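Local atomic coordinates of uncharacterized protein (Helicobacter pylori, PDB entry 4O5J), a protein that probably serves as a sialic acid-binding adhesin, an outer membrane protein whose extracellular domain attaches Helicobacter pylori to sialylated sugars of its host. Residues 72-77 with 174-179; 82-87 with 169-174. All coordinates share one frame; numbering follows the deposited sequence.

Interaction 1. Residues 72-77 with 174-179; sequences NNNYNS and CALSGC
A type I beta turn from Ala175 to Gly178, tied off by the disulfide between Cys174 and Cys179, sits against the C-terminal end of helix 57-76, where Tyr75 meets Leu176 and Ser177. A chi1 of -171° puts CG of Tyr75 anti to the backbone N and swings the ring beside the turn, one face against Ser177 CA. That atom lies near the rim, 3.5 Å above the ring plane, and Ser177 CB comes within 3.3 Å of Tyr75 CE2. Serine is small enough to let the backbone come this close, and tyrosine offers a flat surface to it; the same ring stacks with His264. Tyr75 O, near the end of the helix, receives a weak bond from Ser177 N (2.9 Å) at a bent N-H angle of 123°. Ala175 directs its methyl toward the helix end, where CB lies a tight 3.2 Å from Asn76 O, an approach that a bare methyl fits. Water 1 accepts from Leu176 N at 2.9 Å and lies 2.8 Å from both Asn74 O and Ser77 O, whereas water 2 joins Asn76 O to Ser177 OG. Carbonyls at the helix end are thus met by one weak N-H bond from the turn and, through two waters, by a second N-H and a serine hydroxyl, a polar join with one aromatic face in it.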
ATOM      1  N   ASN A  72      16.508   4.047   6.385  1.00 60.48           N
ATOM      2  CA  ASN A  72      17.336   2.943   6.794  1.00 63.11           C
ATOM      3  C   ASN A  72      16.493   1.754   7.226  1.00 60.94           C
ATOM      4  O   ASN A  72      16.723   0.637   6.757  1.00 61.80           O
ATOM      5  CB  ASN A  72      18.258   3.381   7.917  1.00 67.52           C
ATOM      6  CG  ASN A  72      19.327   2.351   8.202  1.00 93.26           C
ATOM      7  OD1 ASN A  72      20.187   2.105   7.355  1.00114.19           O
ATOM      8  ND2 ASN A  72      19.262   1.709   9.369  1.00 81.59           N
ATOM      9  N   ASN A  73      15.491   1.987   8.083  1.00 55.37           N
ATOM     10  CA  ASN A  73      14.590   0.914   8.488  1.00 55.17           C
ATOM     11  C   ASN A  73      13.767   0.380   7.366  1.00 58.54           C
ATOM     12  O   ASN A  73      13.608  -0.852   7.217  1.00 59.73           O
ATOM     13  CB  ASN A  73      13.669   1.378   9.611  1.00 57.55           C
ATOM     14  CG  ASN A  73      14.403   1.491  10.872  1.00 64.85           C
ATOM     15  OD1 ASN A  73      15.270   0.705  11.161  1.00 77.07           O
ATOM     16  ND2 ASN A  73      14.116   2.478  11.596  1.00 77.66           N
ATOM     17  N   ASN A  74      13.204   1.300   6.583  1.00 51.41           N
ATOM     18  CA  ASN A  74      12.311   0.913   5.486  1.00 53.03           C
ATOM     19  C   ASN A  74      13.022   0.005   4.497  1.00 48.86           C
ATOM     20  O   ASN A  74      12.460  -0.953   4.041  1.00 52.15           O
ATOM     21  CB  ASN A  74      11.777   2.166   4.759  1.00 45.20           C
ATOM     22  CG  ASN A  74      10.605   1.839   3.867  1.00 52.98           C
ATOM     23  OD1 ASN A  74       9.675   1.085   4.264  1.00 53.32           O
ATOM     24  ND2 ASN A  74      10.637   2.369   2.649  1.00 51.36           N
ATOM     25  N   TYR A  75      14.271   0.348   4.181  1.00 56.48           N
ATOM     26  CA  TYR A  75      15.062  -0.363   3.184  1.00 50.67           C
ATOM     27  C   TYR A  75      15.678  -1.662   3.700  1.00 53.86           C
ATOM     28  O   TYR A  75      15.729  -2.650   2.971  1.00 56.41           O
ATOM     29  CB  TYR A  75      16.137   0.567   2.690  1.00 52.25           C
ATOM     30  CG  TYR A  75      16.922   0.058   1.508  1.00 59.34           C
ATOM     31  CD1 TYR A  75      16.386   0.101   0.211  1.00 56.65           C
ATOM     32  CD2 TYR A  75      18.210  -0.433   1.690  1.00 65.28           C
ATOM     33  CE1 TYR A  75      17.090  -0.381  -0.864  1.00 61.40           C
ATOM     34  CE2 TYR A  75      18.956  -0.908   0.620  1.00 60.05           C
ATOM     35  CZ  TYR A  75      18.392  -0.868  -0.649  1.00 73.30           C
ATOM     36  OH  TYR A  75      19.115  -1.326  -1.706  1.00 77.62           O
ATOM     37  N   ASN A  76      16.126  -1.669   4.951  1.00 55.55           N
ATOM     38  CA  ASN A  76      16.930  -2.770   5.469  1.00 56.94           C
ATOM     39  C   ASN A  76      16.234  -3.740   6.392  1.00 55.73           C
ATOM     40  O   ASN A  76      16.690  -4.839   6.540  1.00 58.74           O
ATOM     41  CB  ASN A  76      18.151  -2.206   6.189  1.00 52.77           C
ATOM     42  CG  ASN A  76      19.056  -1.503   5.253  1.00 64.86           C
ATOM     43  OD1 ASN A  76      19.249  -1.933   4.126  1.00 77.50           O
ATOM     44  ND2 ASN A  76      19.583  -0.391   5.684  1.00 68.11           N
ATOM     45  N   SER A  77      15.129  -3.347   7.007  1.00 54.43           N
ATOM     46  CA  SER A  77      14.514  -4.174   8.032  1.00 51.98           C
ATOM     47  C   SER A  77      13.374  -5.042   7.509  1.00 55.65           C
ATOM     48  O   SER A  77      12.797  -4.756   6.482  1.00 53.66           O
ATOM     49  CB  SER A  77      13.988  -3.299   9.168  1.00 55.82           C
ATOM     50  OG  SER A  77      13.477  -4.097  10.232  1.00 60.90           O
ATOM     51  N   CYS A 174      12.788 -11.267   1.594  1.00 45.73           N
ATOM     52  CA  CYS A 174      13.957 -10.450   2.022  1.00 49.63           C
ATOM     53  C   CYS A 174      13.561  -9.014   2.219  1.00 52.97           C
ATOM     54  O   CYS A 174      12.606  -8.566   1.582  1.00 49.60           O
ATOM     55  CB  CYS A 174      15.064 -10.476   0.933  1.00 54.30           C
ATOM     56  SG  CYS A 174      15.421 -12.172   0.562  1.00 75.29           S
ATOM     57  N   ALA A 175      14.333  -8.279   3.044  1.00 52.64           N
ATOM     58  CA  ALA A 175      14.198  -6.843   3.132  1.00 52.43           C
ATOM     59  C   ALA A 175      14.315  -6.216   1.732  1.00 47.92           C
ATOM     60  O   ALA A 175      14.766  -6.866   0.806  1.00 46.30           O
ATOM     61  CB  ALA A 175      15.242  -6.253   4.085  1.00 48.00           C
ATOM     62  N   LEU A 176      13.934  -4.950   1.587  1.00 48.90           N
ATOM     63  CA  LEU A 176      13.961  -4.298   0.299  1.00 45.38           C
ATOM     64  C   LEU A 176      15.399  -4.219  -0.221  1.00 53.00           C
ATOM     65  O   LEU A 176      15.604  -4.069  -1.408  1.00 57.01           O
ATOM     66  CB  LEU A 176      13.370  -2.905   0.381  1.00 42.00           C
ATOM     67  CG  LEU A 176      11.856  -2.776   0.029  1.00 47.03           C
ATOM     68  CD1 LEU A 176      11.010  -3.797   0.754  1.00 46.50           C
ATOM     69  CD2 LEU A 176      11.319  -1.355   0.281  1.00 49.15           C
ATOM     70  N   SER A 177      16.389  -4.306   0.662  1.00 59.52           N
ATOM     71  CA  SER A 177      17.801  -4.264   0.269  1.00 59.96           C
ATOM     72  C   SER A 177      18.264  -5.501  -0.472  1.00 66.20           C
ATOM     73  O   SER A 177      19.327  -5.512  -1.069  1.00 67.36           O
ATOM     74  CB  SER A 177      18.686  -4.049   1.479  1.00 55.41           C
ATOM     75  OG  SER A 177      18.586  -5.140   2.358  1.00 70.89           O
ATOM     76  N   GLY A 178      17.474  -6.566  -0.438  1.00 63.40           N
ATOM     77  CA  GLY A 178      17.821  -7.745  -1.194  1.00 64.74           C
ATOM     78  C   GLY A 178      18.203  -8.918  -0.304  1.00 73.06           C
ATOM     79  O   GLY A 178      18.436  -8.745   0.884  1.00 72.49           O
ATOM     80  N   CYS A 179      18.300 -10.112  -0.894  1.00 74.43           N
ATOM     81  CA  CYS A 179      18.716 -11.312  -0.143  1.00 80.26           C
ATOM     82  C   CYS A 179      20.195 -11.333   0.256  1.00 66.52           C
ATOM     83  O   CYS A 179      21.006 -10.919  -0.522  1.00 93.78           O
ATOM     84  CB  CYS A 179      18.286 -12.577  -0.906  1.00 73.76           C
ATOM     85  SG  CYS A 179      16.502 -12.572  -1.259  1.00 73.47           S
TER
HETATM   86  O   HOH W   1      12.671  -3.712   3.905  1.00 48.17           O
HETATM   87  O   HOH W   2      19.169  -5.513   5.186  1.00 79.67           O

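Interaction 2. Residues 82-87 with 169-174; sequences PIFNAV and KGNNLC
Leu173 O is held by the amide of Asn171 and lies at the edge of the Phe84 ring, so one carbonyl serves both the loop's own fold and its contact with helix 82-101. Asn171 ND2 gives it a bond of 2.8 Å, tilted modestly from the carbonyl plane. The oxygen of the same amide reaches forward to the backbone: Asn171 OD1 accepts from Leu173 N at 3.1 Å, with the donor well above the carbonyl plane. Asparagine suits this place because its short amide carries both a donor and an acceptor within reach of the backbone two residues on. Phe84 extends from the helix with CG anti to its own N (chi1 179°), which carries the ring out to the loop. Near the ring plane, its edge meets oxygens: Cys174 O is 3.4 Å from Phe84 CE1, Leu173 O is 3.7 Å from Phe84 CZ, and Asn171 OD1 stands farther off, beside CZ. The slightly positive C-H rim of a phenylalanine is well matched to such carbonyl oxygens, although these are weak contacts. The side chain of Leu173 runs obliquely past the ring, with CB 3.9 Å from Phe84 CE1, and continues to Val87, one helical turn along, where Leu173 CD1 and Val87 CG1 are 4.3 Å apart. Leucine and valine supply the apolar surface suited to this buried place; Val87 also touches Leu253 of helix 241-268. Beyond the contact, the side chain of Asn172 bonds to Ala161 O of helix 146-163 and to Asn190 N, shortly before helix 193-209. The bond from Leu173 N to Asn171 OD1 defines an Asx turn, here shaping an irregular connection where it packs on a helix of the adhesion domain.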
ATOM      1  N   PRO A  82       7.825  -0.192   7.142  1.00 46.32           N
ATOM      2  CA  PRO A  82       6.406  -0.036   6.778  1.00 49.08           C
ATOM      3  C   PRO A  82       6.096  -0.606   5.386  1.00 43.03           C
ATOM      4  O   PRO A  82       5.073  -1.271   5.226  1.00 46.37           O
ATOM      5  CB  PRO A  82       6.172   1.488   6.816  1.00 43.04           C
ATOM      6  CG  PRO A  82       7.218   1.986   7.761  1.00 44.30           C
ATOM      7  CD  PRO A  82       8.445   1.064   7.568  1.00 43.60           C
ATOM      8  N   ILE A  83       6.953  -0.375   4.399  1.00 43.67           N
ATOM      9  CA  ILE A  83       6.698  -0.959   3.071  1.00 40.28           C
ATOM     10  C   ILE A  83       6.818  -2.487   3.094  1.00 43.70           C
ATOM     11  O   ILE A  83       6.067  -3.185   2.404  1.00 47.18           O
ATOM     12  CB  ILE A  83       7.613  -0.347   1.999  1.00 41.28           C
ATOM     13  CG1 ILE A  83       7.319   1.147   1.848  1.00 37.81           C
ATOM     14  CG2 ILE A  83       7.448  -1.052   0.639  1.00 37.02           C
ATOM     15  CD1 ILE A  83       5.797   1.418   1.650  1.00 41.93           C
ATOM     16  N   PHE A  84       7.712  -3.035   3.900  1.00 43.46           N
ATOM     17  CA  PHE A  84       7.856  -4.480   3.930  1.00 38.67           C
ATOM     18  C   PHE A  84       6.598  -5.059   4.545  1.00 44.40           C
ATOM     19  O   PHE A  84       6.043  -6.075   4.077  1.00 42.70           O
ATOM     20  CB  PHE A  84       9.069  -4.908   4.770  1.00 43.01           C
ATOM     21  CG  PHE A  84       9.240  -6.397   4.848  1.00 48.17           C
ATOM     22  CD1 PHE A  84       9.973  -7.094   3.865  1.00 55.29           C
ATOM     23  CD2 PHE A  84       8.660  -7.121   5.893  1.00 46.28           C
ATOM     24  CE1 PHE A  84      10.108  -8.492   3.934  1.00 47.72           C
ATOM     25  CE2 PHE A  84       8.794  -8.498   5.982  1.00 48.27           C
ATOM     26  CZ  PHE A  84       9.534  -9.193   4.998  1.00 50.54           C
ATOM     27  N   ASN A  85       6.140  -4.428   5.623  1.00 40.56           N
ATOM     28  CA  ASN A  85       4.923  -4.852   6.282  1.00 42.18           C
ATOM     29  C   ASN A  85       3.715  -4.745   5.291  1.00 42.13           C
ATOM     30  O   ASN A  85       2.842  -5.619   5.254  1.00 43.01           O
ATOM     31  CB  ASN A  85       4.652  -4.059   7.541  1.00 36.70           C
ATOM     32  CG  ASN A  85       3.251  -4.391   8.074  1.00 46.94           C
ATOM     33  OD1 ASN A  85       3.019  -5.446   8.687  1.00 46.06           O
ATOM     34  ND2 ASN A  85       2.269  -3.528   7.751  1.00 48.34           N
ATOM     35  N   ALA A  86       3.681  -3.672   4.501  1.00 40.69           N
ATOM     36  CA  ALA A  86       2.624  -3.513   3.502  1.00 43.12           C
ATOM     37  C   ALA A  86       2.691  -4.695   2.509  1.00 43.67           C
ATOM     38  O   ALA A  86       1.667  -5.288   2.151  1.00 42.63           O
ATOM     39  CB  ALA A  86       2.783  -2.187   2.780  1.00 37.43           C
ATOM     40  N   VAL A  87       3.903  -5.034   2.040  1.00 41.02           N
ATOM     41  CA  VAL A  87       4.059  -6.164   1.155  1.00 37.90           C
ATOM     42  C   VAL A  87       3.506  -7.454   1.774  1.00 41.65           C
ATOM     43  O   VAL A  87       2.797  -8.213   1.104  1.00 41.44           O
ATOM     44  CB  VAL A  87       5.549  -6.383   0.772  1.00 38.90           C
ATOM     45  CG1 VAL A  87       5.724  -7.675   0.003  1.00 37.57           C
ATOM     46  CG2 VAL A  87       6.065  -5.196  -0.034  1.00 39.59           C
ATOM     47  N   LYS A 169       9.052 -23.243   7.683  1.00 89.07           N
ATOM     48  CA  LYS A 169       7.772 -22.596   7.962  1.00 81.89           C
ATOM     49  C   LYS A 169       8.022 -21.096   8.301  1.00 75.10           C
ATOM     50  O   LYS A 169       7.146 -20.431   8.785  1.00 76.69           O
ATOM     51  CB  LYS A 169       6.964 -23.359   9.062  1.00 72.64           C
ATOM     52  N   GLY A 170       9.209 -20.548   8.035  1.00 74.83           N
ATOM     53  CA  GLY A 170       9.470 -19.132   8.363  1.00 59.59           C
ATOM     54  C   GLY A 170       9.323 -18.215   7.153  1.00 55.48           C
ATOM     55  O   GLY A 170       9.133 -18.684   6.014  1.00 59.09           O
ATOM     56  N   ASN A 171       9.415 -16.918   7.391  1.00 52.55           N
ATOM     57  CA  ASN A 171       9.371 -15.921   6.363  1.00 52.45           C
ATOM     58  C   ASN A 171      10.418 -16.153   5.279  1.00 53.55           C
ATOM     59  O   ASN A 171      11.561 -16.341   5.590  1.00 52.62           O
ATOM     60  CB  ASN A 171       9.585 -14.533   6.973  1.00 47.29           C
ATOM     61  CG  ASN A 171       9.783 -13.478   5.904  1.00 53.64           C
ATOM     62  OD1 ASN A 171       8.899 -13.199   5.075  1.00 56.07           O
ATOM     63  ND2 ASN A 171      10.938 -12.902   5.901  1.00 51.59           N
ATOM     64  N   ASN A 172      10.010 -16.124   4.013  1.00 51.31           N
ATOM     65  CA  ASN A 172      10.947 -16.293   2.908  1.00 49.00           C
ATOM     66  C   ASN A 172      11.186 -15.002   2.124  1.00 56.40           C
ATOM     67  O   ASN A 172      11.960 -15.011   1.155  1.00 52.24           O
ATOM     68  CB  ASN A 172      10.518 -17.422   1.958  1.00 52.25           C
ATOM     69  CG  ASN A 172      11.660 -17.886   1.070  1.00 54.90           C
ATOM     70  OD1 ASN A 172      12.792 -17.941   1.514  1.00 57.54           O
ATOM     71  ND2 ASN A 172      11.374 -18.204  -0.185  1.00 46.71           N
ATOM     72  N   LEU A 173      10.542 -13.901   2.539  1.00 47.99           N
ATOM     73  CA  LEU A 173      10.743 -12.602   1.880  1.00 46.14           C
ATOM     74  C   LEU A 173      11.905 -11.793   2.452  1.00 48.60           C
ATOM     75  O   LEU A 173      11.973 -11.618   3.652  1.00 49.86           O
ATOM     76  CB  LEU A 173       9.484 -11.758   1.927  1.00 41.62           C
ATOM     77  CG  LEU A 173       8.292 -12.320   1.170  1.00 45.17           C
ATOM     78  CD1 LEU A 173       7.098 -11.476   1.512  1.00 49.71           C
ATOM     79  CD2 LEU A 173       8.537 -12.299  -0.319  1.00 43.18           C
ATOM     80  N   CYS A 174      12.788 -11.267   1.594  1.00 45.73           N
ATOM     81  CA  CYS A 174      13.957 -10.450   2.022  1.00 49.63           C
ATOM     82  C   CYS A 174      13.561  -9.014   2.219  1.00 52.97           C
ATOM     83  O   CYS A 174      12.606  -8.566   1.582  1.00 49.60           O
ATOM     84  CB  CYS A 174      15.064 -10.476   0.933  1.00 54.30           C
ATOM     85  SG  CYS A 174      15.421 -12.172   0.562  1.00 75.29           S
TER

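Overall arrangement
Interactions 1 and 2 have centres about 10 Å apart and share Cys174, where the loop between helices 146-163 and 193-209 passes from one to the other. Consecutive helices 57-76 and 82-101 supply the other two segments. Order along the chain is 72-77, 82-87, 169-174, 174-179, so interaction 2 is nested inside interaction 1. The two also touch directly: Asn74 OD1 lies 3.1 Å from Ile83 N, probably hydrogen-bonded, and Leu176 CD2 packs on Ile83 CG2. One continuous loop therefore spans the junction of two successive helices, the inner contact buried and the outer partly so, within the N-terminal adhesion domain.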